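Local coordinates for DNA/RNA-binding protein Alba (Thermoplasma volcanium, PDB 4Z9E), which probably binds double-stranded DNA tightly without sequence specificity and takes part in compacting the chromosome, as a histone-like Alba-family protein, at residues A[29-34]-A[84-89]; A[67-72]-A[80-85]. All coordinates share one frame; numbering follows the deposited sequence.

Contact 1 of 2, residues A[29-34]-A[84-89]; sequences ANKIII and EITLSR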
loop_
_atom_site.group_PDB
_atom_site.type_symbol
_atom_site.label_atom_id
_atom_site.label_comp_id
_atom_site.label_asym_id
_atom_site.label_seq_id
_atom_site.Cartn_x
_atom_site.Cartn_y
_atom_site.Cartn_z
ATOM N N ALA A 29 -20.048 -13.566 2.887
ATOM C CA ALA A 29 -19.385 -12.672 3.826
ATOM C C ALA A 29 -19.701 -11.269 3.316
ATOM O O ALA A 29 -19.827 -11.058 2.101
ATOM C CB ALA A 29 -17.892 -12.906 3.835
ATOM N N ASN A 30 -19.863 -10.313 4.221
ATOM C CA ASN A 30 -20.115 -8.947 3.776
ATOM C C ASN A 30 -18.819 -8.125 3.655
ATOM O O ASN A 30 -18.734 -7.242 2.808
ATOM C CB ASN A 30 -21.208 -8.256 4.621
ATOM C CG ASN A 30 -20.804 -8.068 6.079
ATOM O OD1 ASN A 30 -20.322 -9.003 6.738
ATOM N ND2 ASN A 30 -21.008 -6.851 6.593
ATOM N N LYS A 31 -17.824 -8.467 4.486
ATOM C CA LYS A 31 -16.499 -7.839 4.542
ATOM C C LYS A 31 -15.417 -8.873 4.265
ATOM O O LYS A 31 -15.491 -9.989 4.767
ATOM C CB LYS A 31 -16.207 -7.281 5.941
ATOM C CG LYS A 31 -17.070 -6.122 6.419
ATOM C CD LYS A 31 -16.863 -4.866 5.576
ATOM C CE LYS A 31 -17.682 -3.688 6.105
ATOM N NZ LYS A 31 -19.097 -3.728 5.611
ATOM N N ILE A 32 -14.408 -8.498 3.482
ATOM C CA ILE A 32 -13.179 -9.280 3.376
ATOM C C ILE A 32 -11.969 -8.398 3.695
ATOM O O ILE A 32 -11.926 -7.220 3.308
ATOM C CB ILE A 32 -13.041 -9.957 2.002
ATOM C CG1 ILE A 32 -13.918 -11.204 1.945
ATOM C CG2 ILE A 32 -11.608 -10.388 1.712
ATOM C CD1 ILE A 32 -15.339 -10.919 1.509
ATOM N N ILE A 33 -11.026 -8.981 4.442
ATOM C CA ILE A 33 -9.790 -8.346 4.833
ATOM C C ILE A 33 -8.626 -8.986 4.094
ATOM O O ILE A 33 -8.374 -10.187 4.224
ATOM C CB ILE A 33 -9.493 -8.580 6.330
ATOM C CG1 ILE A 33 -10.668 -8.154 7.235
ATOM C CG2 ILE A 33 -8.148 -7.962 6.713
ATOM C CD1 ILE A 33 -10.780 -6.669 7.516
ATOM N N ILE A 34 -7.878 -8.176 3.365
ATOM C CA ILE A 34 -6.640 -8.643 2.773
ATOM C C ILE A 34 -5.477 -8.037 3.562
ATOM O O ILE A 34 -5.456 -6.828 3.816
ATOM C CB ILE A 34 -6.553 -8.209 1.298
ATOM C CG1 ILE A 34 -7.755 -8.753 0.521
ATOM C CG2 ILE A 34 -5.235 -8.657 0.690
ATOM C CD1 ILE A 34 -8.114 -7.939 -0.706
ATOM N N GLU A 84 -3.591 -3.583 5.602
ATOM C CA GLU A 84 -4.825 -4.296 5.793
ATOM C C GLU A 84 -5.821 -3.556 4.918
ATOM O O GLU A 84 -6.029 -2.348 5.103
ATOM C CB GLU A 84 -5.220 -4.246 7.265
ATOM C CG GLU A 84 -6.565 -4.843 7.625
ATOM C CD GLU A 84 -6.946 -4.591 9.089
ATOM O OE1 GLU A 84 -6.076 -4.759 9.986
ATOM O OE2 GLU A 84 -8.118 -4.220 9.352
ATOM N N ILE A 85 -6.383 -4.270 3.936
ATOM C CA ILE A 85 -7.399 -3.727 3.009
ATOM C C ILE A 85 -8.747 -4.420 3.233
ATOM O O ILE A 85 -8.860 -5.654 3.117
ATOM C CB ILE A 85 -6.993 -3.896 1.521
ATOM C CG1 ILE A 85 -5.596 -3.350 1.253
ATOM C CG2 ILE A 85 -7.972 -3.196 0.596
ATOM C CD1 ILE A 85 -4.973 -3.894 -0.019
ATOM N N THR A 86 -9.763 -3.621 3.549
ATOM C CA THR A 86 -11.119 -4.119 3.765
ATOM C C THR A 86 -11.986 -3.868 2.540
ATOM O O THR A 86 -12.153 -2.729 2.138
ATOM C CB THR A 86 -11.788 -3.430 4.982
ATOM O OG1 THR A 86 -10.971 -3.633 6.128
ATOM C CG2 THR A 86 -13.173 -3.998 5.264
ATOM N N LEU A 87 -12.566 -4.927 1.986
ATOM C CA LEU A 87 -13.523 -4.789 0.895
ATOM C C LEU A 87 -14.955 -5.127 1.309
ATOM O O LEU A 87 -15.178 -5.958 2.216
ATOM C CB LEU A 87 -13.107 -5.703 -0.250
ATOM C CG LEU A 87 -11.712 -5.516 -0.856
ATOM C CD1 LEU A 87 -11.452 -6.571 -1.930
ATOM C CD2 LEU A 87 -11.580 -4.118 -1.447
ATOM N N SER A 88 -15.921 -4.502 0.639
ATOM C CA SER A 88 -17.327 -4.911 0.773
ATOM C C SER A 88 -18.178 -4.677 -0.486
ATOM O O SER A 88 -17.665 -4.192 -1.495
ATOM C CB SER A 88 -17.970 -4.201 1.953
ATOM O OG SER A 88 -18.137 -2.827 1.655
ATOM N N ARG A 89 -19.471 -5.030 -0.384
ATOM C CA ARG A 89 -20.510 -4.879 -1.434
ATOM C C ARG A 89 -20.087 -5.513 -2.753
ATOM O O ARG A 89 -19.990 -6.744 -2.870
ATOM C CB ARG A 89 -20.917 -3.403 -1.623
ATOM C CG ARG A 89 -21.869 -3.111 -2.781
ATOM C CD ARG A 89 -23.333 -3.302 -2.380
ATOM N NE ARG A 89 -24.147 -3.887 -3.456
ATOM C CZ ARG A 89 -24.723 -5.098 -3.415
ATOM N NH1 ARG A 89 -24.603 -5.892 -2.346
ATOM N NH2 ARG A 89 -25.440 -5.522 -4.449
#
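Lys31, Ile33, Thr86 and Ser88 share one face of two antiparallel strands. Ile32, Ile34, Ile85 and Leu87 line the other. On the first face Ile33 and Thr86 stand side by side and point the same way, with Ile33 CD1 3.3 Å from Thr86 OG1. The CG2 branch of Ile33 is anti to its backbone N (CG1 lies beside that N, chi1 -54°), which brings it 3.6 Å from Glu84 CG at a slant. The lysine chain bends at chi2 (-65°) and runs over the neighbouring strand. Lys31 CD lies 3.8 Å from Thr86 CG2 and equally close to Ser88 CB. Replacing Lys31 by an alanine would probably leave the Thr86 methyl and Ser88 CB without their aliphatic cover and lose the packing on Glu62. Ser88 OG itself is hydrogen-bonded to Glu62. On the buried face Ile34 CD1 meets Leu87 CD1 at 3.8 Å, the two side chains crossing at an angle. Two pairs of backbone bonds close the ladder. Ile32 and Leu87 exchange one pair; Ile34 and Ile85 exchange the other, with Ile34 N 2.7 Å from Ile85 O and the N-H nearly straight at 172°. The chemistry is therefore two-sided: a face of four aliphatic residues, buried against Phe25 of helix 14-25 and, at Ile85, against Leu66 of the second subunit, and a mixed face where aliphatic stems carry charged and hydroxyl groups.

Contact 2 of 2, residues A[67-72]-A[80-85]; sequences DTETLQ and VSSIEI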
loop_
_atom_site.group_PDB
_atom_site.type_symbol
_atom_site.label_atom_id
_atom_site.label_comp_id
_atom_site.label_asym_id
_atom_site.label_seq_id
_atom_site.Cartn_x
_atom_site.Cartn_y
_atom_site.Cartn_z
ATOM N N ASP A 67 0.446 0.053 8.812
ATOM C CA ASP A 67 1.131 -0.049 10.113
ATOM C C ASP A 67 2.568 -0.519 9.955
ATOM O O ASP A 67 3.037 -0.819 8.853
ATOM C CB ASP A 67 0.445 -1.057 11.048
ATOM C CG ASP A 67 -0.985 -0.696 11.367
ATOM O OD1 ASP A 67 -1.240 0.493 11.649
ATOM O OD2 ASP A 67 -1.853 -1.613 11.363
ATOM N N THR A 68 3.253 -0.584 11.087
ATOM C CA THR A 68 4.557 -1.222 11.197
ATOM C C THR A 68 4.453 -2.333 12.241
ATOM O O THR A 68 3.805 -2.179 13.268
ATOM C CB THR A 68 5.623 -0.188 11.589
ATOM O OG1 THR A 68 5.538 0.905 10.687
ATOM C CG2 THR A 68 7.017 -0.738 11.482
ATOM N N GLU A 69 5.072 -3.464 11.957
ATOM C CA GLU A 69 5.059 -4.589 12.878
ATOM C C GLU A 69 6.480 -4.895 13.319
ATOM O O GLU A 69 7.410 -4.828 12.518
ATOM C CB GLU A 69 4.386 -5.803 12.234
ATOM C CG GLU A 69 2.887 -5.600 12.006
ATOM C CD GLU A 69 2.178 -6.808 11.383
ATOM O OE1 GLU A 69 2.694 -7.961 11.467
ATOM O OE2 GLU A 69 1.079 -6.599 10.808
ATOM N N THR A 70 6.642 -5.192 14.605
ATOM C CA THR A 70 7.977 -5.380 15.203
ATOM C C THR A 70 8.478 -6.792 14.957
ATOM O O THR A 70 7.696 -7.745 15.009
ATOM C CB THR A 70 7.998 -5.080 16.728
ATOM O OG1 THR A 70 7.151 -3.956 17.022
ATOM C CG2 THR A 70 9.430 -4.777 17.225
ATOM N N LEU A 71 9.778 -6.910 14.680
ATOM C CA LEU A 71 10.423 -8.215 14.446
ATOM C C LEU A 71 11.517 -8.552 15.469
ATOM O O LEU A 71 12.243 -7.669 15.926
ATOM C CB LEU A 71 10.977 -8.293 13.020
ATOM C CG LEU A 71 9.893 -8.310 11.931
ATOM C CD1 LEU A 71 10.521 -8.700 10.594
ATOM C CD2 LEU A 71 8.712 -9.228 12.274
ATOM N N GLN A 72 11.623 -9.827 15.836
ATOM C CA GLN A 72 12.728 -10.280 16.693
ATOM C C GLN A 72 14.043 -9.822 16.039
ATOM O O GLN A 72 14.186 -9.850 14.821
ATOM C CB GLN A 72 12.680 -11.810 16.936
ATOM C CG GLN A 72 12.873 -12.703 15.703
ATOM C CD GLN A 72 11.591 -13.021 14.919
ATOM O OE1 GLN A 72 10.639 -12.224 14.848
ATOM N NE2 GLN A 72 11.576 -14.201 14.302
ATOM N N VAL A 80 8.849 -4.163 9.954
ATOM C CA VAL A 80 8.251 -4.369 8.655
ATOM C C VAL A 80 6.942 -3.638 8.526
ATOM O O VAL A 80 6.172 -3.588 9.493
ATOM C CB VAL A 80 8.125 -5.894 8.382
ATOM C CG1 VAL A 80 7.104 -6.582 9.306
ATOM C CG2 VAL A 80 7.939 -6.182 6.912
ATOM N N SER A 81 6.720 -3.043 7.345
ATOM C CA SER A 81 5.452 -2.386 6.998
ATOM C C SER A 81 4.334 -3.419 6.735
ATOM O O SER A 81 4.574 -4.539 6.267
ATOM C CB SER A 81 5.631 -1.525 5.750
ATOM O OG SER A 81 6.334 -0.317 6.009
ATOM N N SER A 82 3.102 -3.032 7.024
ATOM C CA SER A 82 1.984 -3.911 6.793
ATOM C C SER A 82 0.767 -3.137 6.264
ATOM O O SER A 82 0.608 -1.929 6.531
ATOM C CB SER A 82 1.647 -4.686 8.071
ATOM O OG SER A 82 0.590 -4.064 8.758
ATOM N N ILE A 83 -0.079 -3.827 5.506
ATOM C CA ILE A 83 -1.305 -3.227 4.995
ATOM C C ILE A 83 -2.442 -4.175 5.308
ATOM O O ILE A 83 -2.265 -5.392 5.324
ATOM C CB ILE A 83 -1.232 -2.877 3.493
ATOM C CG1 ILE A 83 -2.457 -2.078 3.053
ATOM C CG2 ILE A 83 -1.136 -4.132 2.659
ATOM C CD1 ILE A 83 -2.363 -1.498 1.649
ATOM N N GLU A 84 -3.591 -3.583 5.602
ATOM C CA GLU A 84 -4.825 -4.296 5.793
ATOM C C GLU A 84 -5.821 -3.556 4.918
ATOM O O GLU A 84 -6.029 -2.348 5.103
ATOM C CB GLU A 84 -5.220 -4.246 7.265
ATOM C CG GLU A 84 -6.565 -4.843 7.625
ATOM C CD GLU A 84 -6.946 -4.591 9.089
ATOM O OE1 GLU A 84 -6.076 -4.759 9.986
ATOM O OE2 GLU A 84 -8.118 -4.220 9.352
ATOM N N ILE A 85 -6.383 -4.270 3.936
ATOM C CA ILE A 85 -7.399 -3.727 3.009
ATOM C C ILE A 85 -8.747 -4.420 3.233
ATOM O O ILE A 85 -8.860 -5.654 3.117
ATOM C CB ILE A 85 -6.993 -3.896 1.521
ATOM C CG1 ILE A 85 -5.596 -3.350 1.253
ATOM C CG2 ILE A 85 -7.972 -3.196 0.596
ATOM C CD1 ILE A 85 -4.973 -3.894 -0.019
HETATM O O HOH W 1 -1.711 -2.759 8.679
#
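Asp67 and Glu69 each exchange two backbone hydrogen bonds with the antiparallel strand 80-85, Asp67 with Ser82 and Glu69 with Val80 (Glu69 N to Val80 O 2.7 Å), around the non-hydrogen-bonded pair Thr68-Ser81. Asp67, Glu69, Val80 and Ser82 share a face. There Glu69 is extended beyond CG and reaches diagonally over Ser82, with Glu69 OE2 3.4 Å from Ser82 CB. The same OE2 forms a salt bridge with Lys35. A water bridges the facing pair Asp67 and Ser82: it donates to Asp67 OD2 at 2.9 Å and accepts from Ser82 OG at 2.6 Å. Asp67 OD2 also forms a salt bridge with Arg65. Val80 CG1 sits between its backbone N and carbonyl carbon (chi1 68°), 4.1 Å from Glu69 CB and 4.2 Å from Leu71 CG. On the opposite face the methyl of Thr68, CG2, lies 3.6 Å from Val80 O. This face meets the second subunit, where Thr68 OG1 bonds to Glu49 and Ser81 OG to Asp46 of that chain. This is the end of the beta hairpin 60-69/80-88, whose long connecting loop is characteristic of the Alba fold and in relatives reaches into the DNA minor groove.

Contact 1 and contact 2 lie along one strand, 80-88, with their centres about 18 Å apart. They share Glu84 and Ile85. Along the chain, 29-34 comes first, then 67-72, and both pair with the final strand. Contact 1 joins that strand to 31-37; contact 2 joins it to 60-69 on its other edge. Strand 80-88 is thus an inner strand of the four-stranded mixed sheet, in the order 6-8, 31-37, 80-88, 60-69. Contact 1 ties the last modelled residues of the chain into the sheet beside helix 14-25. Contact 2 lies toward the hairpin end, where more of the second subunit packs; the shared Ile85 also meets it. One strand therefore runs from the subunit core to the hairpin loop, along the dimer contact.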